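Local coordinates for hydroquinone dioxygenase large subunit (Pseudomonas sp., PDB 4ZXA), which forms, together with a small subunit, a hydroquinone 1,2-dioxygenase that uses ferrous iron and oxygen to cleave the aromatic ring of hydroquinone, at residues M70-A75 with D227-P232; P324-Y327 with E331-P334; Q199-V204 with L219-S224. One frame throughout, in Å; residues are numbered along the deposited sequence.

Contact 1: residues M70-A75 with D227-P232; sequences MMRDVA and DVTWNP. With H8N (4-hydroxybenzonitrile), chain J.
Arg-72, on helix 63-75, reaches across to the backbone carbonyls of Thr-229 and Trp-230, in the loop that edges the 4-hydroxybenzonitrile pocket of this cupin-type dioxygenase. Its CB and CG act as a spacer: CG stands anti to the carbonyl carbon (chi1 -64°), and a bend at chi2 (-44°) swings the rest of the chain out from the helix toward the loop. Arg-72 CD then comes 3.4 Å from Trp-230 O. Next, Arg-72 NE donates to Trp-230 O at 3.2 Å; the oxygen lies in the guanidinium plane, but the donor sits above the carbonyl plane. NE also makes a weak bond to Thr-229 O. Arg-72 NH2 gives the shorter bond to Thr-229 O, 2.9 Å, with that oxygen tilted somewhat from the guanidinium plane. On the other branch, NH1 turns away to Pro-143 O, so one side chain ties the helix to two separate loops. An arginine suits the place because its several N-H groups can serve a cluster of buried carbonyls at once. The loop so anchored presents its other side to the ligand. Trp-230 CA packs 3.4 Å from the phenol oxygen OAB; the ligand is hydrogen-bonded to Glu-248 OE2, while the indole NE1 is occupied by Glu-249 O. Trp-230 thus faces both ways, its carbonyl held by the arginine and its CA and CE3 near the phenol. Further along, the compact Pro-232 ring meets the ligand's carbons, CD and CG both standing 3.5 Å from CAE.

Contact 2: residues P324-Y327 with E331-P334; sequences PHLY and ELKP
Leu-326 O, in the short helix 323-329, is gripped by two backbone amides from the chain that leaves the helix. Leu-332 N supplies the main bond, 3.0 Å to Leu-326 O and fairly straight (159° at the hydrogen), coming from well above the carbonyl plane. Glu-331 N lies equally near, but its bond to Leu-326 O is bent and weak. Together they satisfy an acceptor that the ending helix would otherwise serve less fully. One residue earlier, His-325 O takes a hydrogen bond from Ser-329 OG, and Lys-333 NZ folds back onto Gly-330 O, so side chains and backbone share the task of serving carbonyls here. The hydroxyl of Tyr-327 receives the backbone N-H of Val-261, which fixes the outer end of the ring.

With that ring held, Leu-332 can lie across one of its faces. CB makes a CH-pi contact, 3.9 Å from the centroid of the Tyr-327 ring and 18° off its normal; CD1, anti to CA (chi2 179°), carries on over CZ and CE2, with 3.8 Å between Leu-332 CD1 and Tyr-327 CZ. Leu-332 CD1 also touches Leu-326 CB at 3.8 Å. At the ring's edge, near its plane, Lys-333 O stands 3.5 Å from Tyr-327 CE1. Leucine suits both positions, since Leu-59 of the small subunit packs on Leu-326 and Leu-332 and extends the apolar patch across the interface. The arrangement is a C-terminal helix cap: the chain leaving helix 323-329 folds back so that Leu-332 N, six residues on, caps Leu-326 O while its side chain packs on those of the helix.

Contact 3: residues Q199-V204 with L219-S224; sequences QDEPEV and LFKYLS
Lys-221 stretches out from helix 219-224 almost fully extended, and both Gln-199 and Glu-201 cross it at about a right angle. CG stands anti to the backbone N (chi1 169°), which sends the chain past the Gln-199 amide, whose OE1 lies 3.2 Å from Lys-221 CG. At the tip, Lys-221 NZ forms a salt bridge with Glu-201 OE2, 2.7 Å long, meeting that oxygen on its anti side and 28° out of the carboxylate plane; the other oxygen, OE1, accepts from Ser-218 N. This polar seam joins the short helix to the approach of strand 203-206, where Glu-203 and Val-204 continue an antiparallel beta ladder with the small subunit. The extended lysine has the reach to carry its ammonium to the carboxylate, which Glu-201, bent at chi2, turns toward it. Were Lys-221 cut back to an alanine, Glu-201 would be likely to lose its charged mate, and Gln-199 OE1 the methylene it rests against. Gln-199 NE2 donates to Ser-224 OG at 3.1 Å, nearly straight (169°) and in the amide plane, and also to Val-197 O; OE1 accepts from Arg-225 NE. Ser-224 OG spends its own hydrogen on Lys-221 O, 2.7 Å away.

How the contacts relate
Contact 1 sits near the centre of the folded subunit, about 4 Å from it, while the centres of contacts 2 and 3 lie about 23 and 25 Å out. Contact 3 falls between the two segments of contact 1 along the chain, and its helix 219-224 runs almost directly into loop 227-232; their centres are about 23 Å apart. Thr-229 and Pro-232 of contact 1 and Phe-220 and Leu-223 of contact 3 all rest on strand 310-318, after which helix 323-329 of contact 2 begins. The inner contact thus borders the ligand pocket, whereas the two outer ones adjoin the small subunit at well-separated places, with centres about 37 Å apart.

Contact 1: residues M70-A75 with D227-P232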
ATOM      1  N   MET E  70       0.118   9.700   9.945  1.00 22.63           N
ATOM      2  CA  MET E  70      -0.358  10.700  10.898  1.00 24.20           C
ATOM      3  C   MET E  70       0.750  11.025  11.868  1.00 23.79           C
ATOM      4  O   MET E  70       0.882  12.168  12.324  1.00 21.80           O
ATOM      5  CB  MET E  70      -1.600  10.224  11.670  1.00 22.42           C
ATOM      6  CG  MET E  70      -2.040  11.211  12.755  1.00 23.39           C
ATOM      7  SD  MET E  70      -3.694  10.889  13.402  1.00 30.95           S
ATOM      8  CE  MET E  70      -4.681  11.326  11.953  1.00 21.39           C
ATOM      9  N   MET E  71       1.553  10.009  12.170  1.00 22.96           N
ATOM     10  CA  MET E  71       2.716  10.205  13.032  1.00 23.04           C
ATOM     11  C   MET E  71       3.643  11.242  12.434  1.00 25.25           C
ATOM     12  O   MET E  71       4.170  12.071  13.162  1.00 27.40           O
ATOM     13  CB  MET E  71       3.487   8.912  13.237  1.00 25.39           C
ATOM     14  CG  MET E  71       4.694   9.085  14.125  1.00 26.92           C
ATOM     15  SD  MET E  71       4.275   9.175  15.864  1.00 28.62           S
ATOM     16  CE  MET E  71       4.698  10.874  16.269  1.00 24.61           C
ATOM     17  N   ARG E  72       3.847  11.203  11.116  1.00 20.48           N
ATOM     18  CA  ARG E  72       4.711  12.198  10.493  1.00 20.65           C
ATOM     19  C   ARG E  72       4.037  13.561  10.560  1.00 24.62           C
ATOM     20  O   ARG E  72       4.673  14.546  10.935  1.00 21.82           O
ATOM     21  CB  ARG E  72       5.104  11.834   9.042  1.00 19.31           C
ATOM     22  CG  ARG E  72       5.956  10.542   8.892  1.00 17.00           C
ATOM     23  CD  ARG E  72       7.050  10.495   9.937  1.00 19.36           C
ATOM     24  NE  ARG E  72       7.926   9.330   9.859  1.00 19.36           N
ATOM     25  CZ  ARG E  72       7.570   8.092  10.206  1.00 22.43           C
ATOM     26  NH1 ARG E  72       6.327   7.832  10.605  1.00 22.19           N
ATOM     27  NH2 ARG E  72       8.452   7.107  10.133  1.00 23.47           N
ATOM     28  N   ASP E  73       2.747  13.611  10.224  1.00 23.19           N
ATOM     29  CA  ASP E  73       2.036  14.890  10.188  1.00 25.29           C
ATOM     30  C   ASP E  73       2.091  15.588  11.542  1.00 26.45           C
ATOM     31  O   ASP E  73       2.207  16.812  11.615  1.00 29.74           O
ATOM     32  CB  ASP E  73       0.578  14.724   9.750  1.00 21.70           C
ATOM     33  CG  ASP E  73       0.128  15.811   8.782  1.00 27.41           C
ATOM     34  OD1 ASP E  73       0.915  16.745   8.477  1.00 25.75           O
ATOM     35  OD2 ASP E  73      -1.029  15.731   8.317  1.00 27.85           O
ATOM     36  N   VAL E  74       2.016  14.802  12.610  1.00 25.43           N
ATOM     37  CA  VAL E  74       2.016  15.363  13.952  1.00 25.98           C
ATOM     38  C   VAL E  74       3.408  15.810  14.351  1.00 28.12           C
ATOM     39  O   VAL E  74       3.573  16.882  14.937  1.00 29.03           O
ATOM     40  CB  VAL E  74       1.484  14.370  14.997  1.00 23.34           C
ATOM     41  CG1 VAL E  74       2.022  14.718  16.375  1.00 22.50           C
ATOM     42  CG2 VAL E  74      -0.025  14.372  14.985  1.00 21.30           C
ATOM     43  N   ALA E  75       4.402  14.989  14.020  1.00 22.74           N
ATOM     44  CA  ALA E  75       5.774  15.262  14.410  1.00 24.26           C
ATOM     45  C   ALA E  75       6.310  16.465  13.646  1.00 30.30           C
ATOM     46  O   ALA E  75       7.161  17.196  14.155  1.00 29.99           O
ATOM     47  CB  ALA E  75       6.658  14.040  14.173  1.00 21.65           C
ATOM     48  N   ASP E 227      16.749   6.699  16.085  1.00 31.20           N
ATOM     49  CA  ASP E 227      15.767   5.667  16.435  1.00 29.57           C
ATOM     50  C   ASP E 227      14.444   5.835  15.696  1.00 30.34           C
ATOM     51  O   ASP E 227      13.464   5.156  16.016  1.00 32.49           O
ATOM     52  CB  ASP E 227      15.493   5.681  17.942  1.00 26.87           C
ATOM     53  CG  ASP E 227      14.993   7.037  18.430  1.00 45.45           C
ATOM     54  OD1 ASP E 227      15.605   8.078  18.066  1.00 47.61           O
ATOM     55  OD2 ASP E 227      13.985   7.068  19.171  1.00 47.14           O
ATOM     56  N   VAL E 228      14.413   6.739  14.718  1.00 25.01           N
ATOM     57  CA  VAL E 228      13.200   6.997  13.932  1.00 22.46           C
ATOM     58  C   VAL E 228      13.554   7.116  12.462  1.00 21.42           C
ATOM     59  O   VAL E 228      14.697   7.398  12.115  1.00 24.12           O
ATOM     60  CB  VAL E 228      12.488   8.304  14.365  1.00 26.03           C
ATOM     61  CG1 VAL E 228      12.122   8.252  15.835  1.00 25.86           C
ATOM     62  CG2 VAL E 228      13.372   9.518  14.081  1.00 17.09           C
ATOM     63  N   THR E 229      12.574   6.907  11.595  1.00 19.65           N
ATOM     64  CA  THR E 229      12.792   7.053  10.160  1.00 20.46           C
ATOM     65  C   THR E 229      11.974   8.194   9.552  1.00 19.26           C
ATOM     66  O   THR E 229      10.957   8.604  10.097  1.00 18.65           O
ATOM     67  CB  THR E 229      12.456   5.766   9.411  1.00 18.85           C
ATOM     68  OG1 THR E 229      11.057   5.491   9.562  1.00 26.97           O
ATOM     69  CG2 THR E 229      13.259   4.624   9.963  1.00 24.64           C
ATOM     70  N   TRP E 230      12.437   8.698   8.416  1.00 21.56           N
ATOM     71  CA  TRP E 230      11.780   9.804   7.728  1.00 19.08           C
ATOM     72  C   TRP E 230      11.408  10.928   8.692  1.00 23.40           C
ATOM     73  O   TRP E 230      10.225  11.286   8.850  1.00 23.38           O
ATOM     74  CB  TRP E 230      10.581   9.291   6.967  1.00 17.16           C
ATOM     75  CG  TRP E 230      10.929   8.127   6.077  1.00 19.81           C
ATOM     76  CD1 TRP E 230      10.763   6.805   6.359  1.00 16.90           C
ATOM     77  CD2 TRP E 230      11.506   8.193   4.771  1.00 18.51           C
ATOM     78  NE1 TRP E 230      11.188   6.035   5.302  1.00 20.51           N
ATOM     79  CE2 TRP E 230      11.655   6.865   4.315  1.00 23.69           C
ATOM     80  CE3 TRP E 230      11.911   9.239   3.937  1.00 20.44           C
ATOM     81  CZ2 TRP E 230      12.181   6.565   3.056  1.00 23.17           C
ATOM     82  CZ3 TRP E 230      12.433   8.944   2.694  1.00 18.71           C
ATOM     83  CH2 TRP E 230      12.559   7.619   2.260  1.00 19.89           C
ATOM     84  N   ASN E 231      12.433  11.479   9.342  1.00 19.84           N
ATOM     85  CA  ASN E 231      12.237  12.567  10.280  1.00 23.22           C
ATOM     86  C   ASN E 231      13.373  13.585  10.309  1.00 20.56           C
ATOM     87  O   ASN E 231      14.252  13.524  11.165  1.00 19.43           O
ATOM     88  CB  ASN E 231      11.975  12.023  11.678  1.00 25.77           C
ATOM     89  CG  ASN E 231      11.317  13.053  12.578  1.00 29.52           C
ATOM     90  OD1 ASN E 231      10.325  13.677  12.201  1.00 24.02           O
ATOM     91  ND2 ASN E 231      11.881  13.253  13.759  1.00 29.12           N
ATOM     92  N   PRO E 232      13.348  14.525   9.360  1.00 23.26           N
ATOM     93  CA  PRO E 232      14.370  15.574   9.303  1.00 24.81           C
ATOM     94  C   PRO E 232      14.493  16.255  10.663  1.00 29.22           C
ATOM     95  O   PRO E 232      13.487  16.732  11.200  1.00 24.72           O
ATOM     96  CB  PRO E 232      13.817  16.550   8.254  1.00 20.99           C
ATOM     97  CG  PRO E 232      12.913  15.687   7.379  1.00 20.71           C
ATOM     98  CD  PRO E 232      12.294  14.704   8.342  1.00 21.75           C
TER
HETATM   99  NAA H8N J 402       9.403  16.152   1.372  1.00 25.61           N
HETATM  100  CAC H8N J 402       9.951  15.504   2.138  1.00 26.08           C
HETATM  101  CAI H8N J 402      10.700  14.656   3.112  1.00 22.33           C
HETATM  102  CAF H8N J 402      11.874  14.048   2.687  1.00 26.14           C
HETATM  103  CAD H8N J 402      12.600  13.247   3.564  1.00 25.04           C
HETATM  104  CAH H8N J 402      12.115  13.084   4.853  1.00 21.20           C
HETATM  105  OAB H8N J 402      12.813  12.288   5.721  1.00 24.40           O
HETATM  106  CAE H8N J 402      10.940  13.691   5.280  1.00 23.16           C
HETATM  107  CAG H8N J 402      10.226  14.490   4.400  1.00 22.78           C

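Contact 2: residues P324-Y327 with E331-P334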
ATOM      1  N   PRO E 324       6.178  31.523   1.136  1.00 22.62           N
ATOM      2  CA  PRO E 324       4.960  31.405   0.319  1.00 23.82           C
ATOM      3  C   PRO E 324       4.728  32.664  -0.516  1.00 23.41           C
ATOM      4  O   PRO E 324       4.424  32.559  -1.709  1.00 23.22           O
ATOM      5  CB  PRO E 324       3.851  31.226   1.361  1.00 24.66           C
ATOM      6  CG  PRO E 324       4.555  30.610   2.527  1.00 27.79           C
ATOM      7  CD  PRO E 324       5.927  31.229   2.556  1.00 18.51           C
ATOM      8  N   HIS E 325       4.885  33.841   0.095  1.00 26.42           N
ATOM      9  CA  HIS E 325       4.784  35.092  -0.663  1.00 22.89           C
ATOM     10  C   HIS E 325       5.753  35.123  -1.850  1.00 21.50           C
ATOM     11  O   HIS E 325       5.345  35.411  -2.975  1.00 19.06           O
ATOM     12  CB  HIS E 325       5.006  36.313   0.223  1.00 21.53           C
ATOM     13  CG  HIS E 325       5.324  37.558  -0.550  1.00 27.84           C
ATOM     14  ND1 HIS E 325       4.439  38.124  -1.444  1.00 23.73           N
ATOM     15  CD2 HIS E 325       6.437  38.328  -0.580  1.00 25.10           C
ATOM     16  CE1 HIS E 325       4.996  39.195  -1.987  1.00 24.14           C
ATOM     17  NE2 HIS E 325       6.205  39.343  -1.482  1.00 23.64           N
ATOM     18  N   LEU E 326       7.024  34.800  -1.611  1.00 20.65           N
ATOM     19  CA  LEU E 326       8.012  34.826  -2.700  1.00 18.53           C
ATOM     20  C   LEU E 326       7.633  33.941  -3.878  1.00 22.38           C
ATOM     21  O   LEU E 326       7.816  34.336  -5.031  1.00 25.50           O
ATOM     22  CB  LEU E 326       9.397  34.466  -2.200  1.00 19.31           C
ATOM     23  CG  LEU E 326       9.906  35.404  -1.108  1.00 21.89           C
ATOM     24  CD1 LEU E 326      11.310  35.043  -0.709  1.00 17.88           C
ATOM     25  CD2 LEU E 326       9.832  36.817  -1.614  1.00 25.22           C
ATOM     26  N   TYR E 327       7.101  32.747  -3.599  1.00 21.41           N
ATOM     27  CA  TYR E 327       6.720  31.821  -4.672  1.00 22.46           C
ATOM     28  C   TYR E 327       5.462  32.275  -5.399  1.00 25.10           C
ATOM     29  O   TYR E 327       5.416  32.251  -6.622  1.00 29.62           O
ATOM     30  CB  TYR E 327       6.595  30.369  -4.169  1.00 23.33           C
ATOM     31  CG  TYR E 327       7.939  29.737  -3.895  1.00 20.04           C
ATOM     32  CD1 TYR E 327       8.693  29.181  -4.927  1.00 23.41           C
ATOM     33  CD2 TYR E 327       8.479  29.742  -2.620  1.00 22.55           C
ATOM     34  CE1 TYR E 327       9.954  28.623  -4.688  1.00 18.86           C
ATOM     35  CE2 TYR E 327       9.728  29.187  -2.367  1.00 21.43           C
ATOM     36  CZ  TYR E 327      10.458  28.631  -3.406  1.00 21.75           C
ATOM     37  OH  TYR E 327      11.686  28.083  -3.142  1.00 20.26           O
ATOM     38  N   GLU E 331       8.705  35.980  -7.376  1.00 22.96           N
ATOM     39  CA  GLU E 331      10.059  36.351  -7.000  1.00 25.82           C
ATOM     40  C   GLU E 331      10.951  35.126  -6.986  1.00 31.96           C
ATOM     41  O   GLU E 331      12.140  35.216  -7.273  1.00 25.77           O
ATOM     42  CB  GLU E 331      10.084  37.012  -5.630  1.00 23.37           C
ATOM     43  CG  GLU E 331       9.521  38.420  -5.649  1.00 32.53           C
ATOM     44  CD  GLU E 331      10.406  39.390  -6.430  1.00 34.32           C
ATOM     45  OE1 GLU E 331      11.469  39.773  -5.893  1.00 38.62           O
ATOM     46  OE2 GLU E 331      10.054  39.753  -7.577  1.00 29.07           O
ATOM     47  N   LEU E 332      10.370  33.983  -6.636  1.00 27.03           N
ATOM     48  CA  LEU E 332      11.076  32.720  -6.722  1.00 22.03           C
ATOM     49  C   LEU E 332      10.356  31.808  -7.697  1.00 27.25           C
ATOM     50  O   LEU E 332       9.151  31.579  -7.563  1.00 26.59           O
ATOM     51  CB  LEU E 332      11.156  32.075  -5.353  1.00 22.98           C
ATOM     52  CG  LEU E 332      12.204  32.695  -4.438  1.00 25.47           C
ATOM     53  CD1 LEU E 332      12.190  32.001  -3.080  1.00 20.80           C
ATOM     54  CD2 LEU E 332      13.589  32.621  -5.095  1.00 17.26           C
ATOM     55  N   LYS E 333      11.082  31.313  -8.696  1.00 22.91           N
ATOM     56  CA  LYS E 333      10.522  30.361  -9.646  1.00 27.22           C
ATOM     57  C   LYS E 333      10.342  28.973  -9.013  1.00 26.11           C
ATOM     58  O   LYS E 333      10.963  28.668  -7.998  1.00 23.13           O
ATOM     59  CB  LYS E 333      11.418  30.278 -10.879  1.00 34.13           C
ATOM     60  CG  LYS E 333      11.713  31.628 -11.501  1.00 35.65           C
ATOM     61  CD  LYS E 333      10.427  32.393 -11.766  1.00 41.99           C
ATOM     62  CE  LYS E 333      10.702  33.796 -12.315  1.00 53.77           C
ATOM     63  NZ  LYS E 333       9.465  34.634 -12.375  1.00 52.93           N
ATOM     64  N   PRO E 334       9.490  28.127  -9.614  1.00 26.40           N
ATOM     65  CA  PRO E 334       9.264  26.748  -9.140  1.00 24.81           C
ATOM     66  C   PRO E 334      10.561  25.949  -9.010  1.00 26.85           C
ATOM     67  O   PRO E 334      10.639  25.052  -8.164  1.00 28.76           O
ATOM     68  CB  PRO E 334       8.425  26.118 -10.250  1.00 22.25           C
ATOM     69  CG  PRO E 334       7.921  27.238 -11.065  1.00 27.03           C
ATOM     70  CD  PRO E 334       8.843  28.385 -10.907  1.00 25.55           C
TER

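Contact 3: residues Q199-V204 with L219-S224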
ATOM      1  N   GLN E 199      32.379   4.684  15.000  1.00 34.33           N
ATOM      2  CA  GLN E 199      31.816   5.385  16.149  1.00 29.76           C
ATOM      3  C   GLN E 199      32.811   6.375  16.768  1.00 37.61           C
ATOM      4  O   GLN E 199      32.652   6.812  17.916  1.00 39.16           O
ATOM      5  CB  GLN E 199      31.317   4.383  17.186  1.00 28.26           C
ATOM      6  CG  GLN E 199      30.211   3.482  16.647  1.00 32.86           C
ATOM      7  CD  GLN E 199      28.955   4.268  16.273  1.00 34.27           C
ATOM      8  OE1 GLN E 199      28.434   5.055  17.079  1.00 31.79           O
ATOM      9  NE2 GLN E 199      28.466   4.061  15.049  1.00 25.22           N
ATOM     10  N   ASP E 200      33.828   6.744  15.998  1.00 31.94           N
ATOM     11  CA  ASP E 200      34.859   7.631  16.509  1.00 35.03           C
ATOM     12  C   ASP E 200      34.447   9.081  16.431  1.00 35.66           C
ATOM     13  O   ASP E 200      33.906   9.515  15.420  1.00 33.91           O
ATOM     14  CB  ASP E 200      36.171   7.436  15.740  1.00 38.63           C
ATOM     15  CG  ASP E 200      36.721   6.020  15.878  1.00 47.26           C
ATOM     16  OD1 ASP E 200      36.465   5.363  16.928  1.00 39.68           O
ATOM     17  OD2 ASP E 200      37.399   5.567  14.921  1.00 43.61           O
ATOM     18  N   GLU E 201      34.714   9.817  17.507  1.00 31.62           N
ATOM     19  CA  GLU E 201      34.484  11.250  17.559  1.00 35.80           C
ATOM     20  C   GLU E 201      35.710  11.968  17.007  1.00 35.25           C
ATOM     21  O   GLU E 201      36.824  11.462  17.126  1.00 42.90           O
ATOM     22  CB  GLU E 201      34.225  11.712  19.008  1.00 36.82           C
ATOM     23  CG  GLU E 201      33.002  11.108  19.686  1.00 31.24           C
ATOM     24  CD  GLU E 201      31.680  11.567  19.056  1.00 48.62           C
ATOM     25  OE1 GLU E 201      31.703  12.438  18.150  1.00 40.78           O
ATOM     26  OE2 GLU E 201      30.605  11.052  19.457  1.00 47.89           O
ATOM     27  N   PRO E 202      35.514  13.159  16.415  1.00 38.02           N
ATOM     28  CA  PRO E 202      36.661  13.960  15.973  1.00 35.94           C
ATOM     29  C   PRO E 202      37.480  14.376  17.195  1.00 40.01           C
ATOM     30  O   PRO E 202      36.942  14.398  18.309  1.00 45.36           O
ATOM     31  CB  PRO E 202      36.015  15.213  15.367  1.00 31.28           C
ATOM     32  CG  PRO E 202      34.533  15.000  15.408  1.00 32.22           C
ATOM     33  CD  PRO E 202      34.253  13.921  16.385  1.00 32.16           C
ATOM     34  N   GLU E 203      38.751  14.704  17.001  1.00 32.05           N
ATOM     35  CA  GLU E 203      39.576  15.167  18.109  1.00 34.00           C
ATOM     36  C   GLU E 203      39.527  16.677  18.182  1.00 37.20           C
ATOM     37  O   GLU E 203      39.797  17.377  17.188  1.00 35.79           O
ATOM     38  CB  GLU E 203      41.025  14.680  17.977  1.00 42.79           C
ATOM     39  CG  GLU E 203      41.234  13.214  18.398  1.00 48.45           C
ATOM     40  CD  GLU E 203      42.661  12.684  18.150  1.00 53.15           C
ATOM     41  OE1 GLU E 203      43.603  13.495  17.965  1.00 50.47           O
ATOM     42  OE2 GLU E 203      42.832  11.441  18.144  1.00 47.63           O
ATOM     43  N   VAL E 204      39.161  17.179  19.360  1.00 34.84           N
ATOM     44  CA  VAL E 204      39.205  18.610  19.627  1.00 35.55           C
ATOM     45  C   VAL E 204      40.380  18.969  20.536  1.00 44.31           C
ATOM     46  O   VAL E 204      40.468  18.491  21.676  1.00 40.33           O
ATOM     47  CB  VAL E 204      37.927  19.095  20.305  1.00 39.54           C
ATOM     48  CG1 VAL E 204      38.106  20.543  20.789  1.00 37.57           C
ATOM     49  CG2 VAL E 204      36.750  18.961  19.361  1.00 35.10           C
ATOM     50  N   LEU E 219      28.783  13.373  12.915  1.00 23.98           N
ATOM     51  CA  LEU E 219      27.446  13.351  12.365  1.00 24.86           C
ATOM     52  C   LEU E 219      27.007  11.931  11.930  1.00 23.79           C
ATOM     53  O   LEU E 219      25.862  11.546  12.142  1.00 21.60           O
ATOM     54  CB  LEU E 219      27.343  14.353  11.210  1.00 20.18           C
ATOM     55  CG  LEU E 219      25.995  14.466  10.489  1.00 22.84           C
ATOM     56  CD1 LEU E 219      24.903  15.007  11.426  1.00 17.76           C
ATOM     57  CD2 LEU E 219      26.120  15.325   9.226  1.00 17.80           C
ATOM     58  N   PHE E 220      27.904  11.158  11.326  1.00 27.52           N
ATOM     59  CA  PHE E 220      27.534   9.808  10.880  1.00 26.91           C
ATOM     60  C   PHE E 220      27.186   8.917  12.079  1.00 26.87           C
ATOM     61  O   PHE E 220      26.244   8.113  12.019  1.00 25.98           O
ATOM     62  CB  PHE E 220      28.636   9.172  10.024  1.00 21.46           C
ATOM     63  CG  PHE E 220      28.772   9.782   8.654  1.00 26.52           C
ATOM     64  CD1 PHE E 220      27.993  10.875   8.277  1.00 22.20           C
ATOM     65  CD2 PHE E 220      29.676   9.256   7.734  1.00 24.37           C
ATOM     66  CE1 PHE E 220      28.110  11.439   7.005  1.00 21.05           C
ATOM     67  CE2 PHE E 220      29.803   9.811   6.467  1.00 25.92           C
ATOM     68  CZ  PHE E 220      29.016  10.909   6.103  1.00 27.20           C
ATOM     69  N   LYS E 221      27.948   9.081  13.159  1.00 21.40           N
ATOM     70  CA  LYS E 221      27.690   8.389  14.420  1.00 29.94           C
ATOM     71  C   LYS E 221      26.344   8.812  15.000  1.00 25.77           C
ATOM     72  O   LYS E 221      25.547   8.004  15.462  1.00 27.52           O
ATOM     73  CB  LYS E 221      28.812   8.694  15.438  1.00 29.32           C
ATOM     74  CG  LYS E 221      28.506   8.245  16.865  1.00 25.76           C
ATOM     75  CD  LYS E 221      29.611   8.634  17.847  1.00 31.10           C
ATOM     76  CE  LYS E 221      29.231   8.279  19.284  1.00 35.70           C
ATOM     77  NZ  LYS E 221      30.326   8.533  20.260  1.00 39.08           N
ATOM     78  N   TYR E 222      26.115  10.108  14.985  1.00 24.30           N
ATOM     79  CA  TYR E 222      24.891  10.671  15.492  1.00 23.35           C
ATOM     80  C   TYR E 222      23.720  10.105  14.689  1.00 24.21           C
ATOM     81  O   TYR E 222      22.730   9.640  15.268  1.00 23.07           O
ATOM     82  CB  TYR E 222      24.999  12.189  15.380  1.00 24.69           C
ATOM     83  CG  TYR E 222      23.792  12.977  15.811  1.00 24.06           C
ATOM     84  CD1 TYR E 222      23.688  13.476  17.103  1.00 23.71           C
ATOM     85  CD2 TYR E 222      22.777  13.252  14.913  1.00 18.95           C
ATOM     86  CE1 TYR E 222      22.600  14.211  17.484  1.00 26.00           C
ATOM     87  CE2 TYR E 222      21.685  13.967  15.288  1.00 24.92           C
ATOM     88  CZ  TYR E 222      21.598  14.454  16.567  1.00 27.13           C
ATOM     89  OH  TYR E 222      20.491  15.191  16.914  1.00 29.89           O
ATOM     90  N   LEU E 223      23.840  10.107  13.362  1.00 19.84           N
ATOM     91  CA  LEU E 223      22.792   9.523  12.527  1.00 22.70           C
ATOM     92  C   LEU E 223      22.668   8.018  12.767  1.00 24.91           C
ATOM     93  O   LEU E 223      21.562   7.486  12.823  1.00 25.52           O
ATOM     94  CB  LEU E 223      23.015   9.814  11.039  1.00 18.33           C
ATOM     95  CG  LEU E 223      22.960  11.302  10.671  1.00 22.21           C
ATOM     96  CD1 LEU E 223      23.133  11.489   9.172  1.00 19.55           C
ATOM     97  CD2 LEU E 223      21.670  11.946  11.155  1.00 23.31           C
ATOM     98  N   SER E 224      23.798   7.336  12.937  1.00 25.81           N
ATOM     99  CA  SER E 224      23.770   5.879  13.085  1.00 26.11           C
ATOM    100  C   SER E 224      22.932   5.488  14.292  1.00 25.44           C
ATOM    101  O   SER E 224      22.479   4.346  14.406  1.00 26.62           O
ATOM    102  CB  SER E 224      25.186   5.287  13.192  1.00 26.77           C
ATOM    103  OG  SER E 224      25.777   5.509  14.469  1.00 24.75           O
TER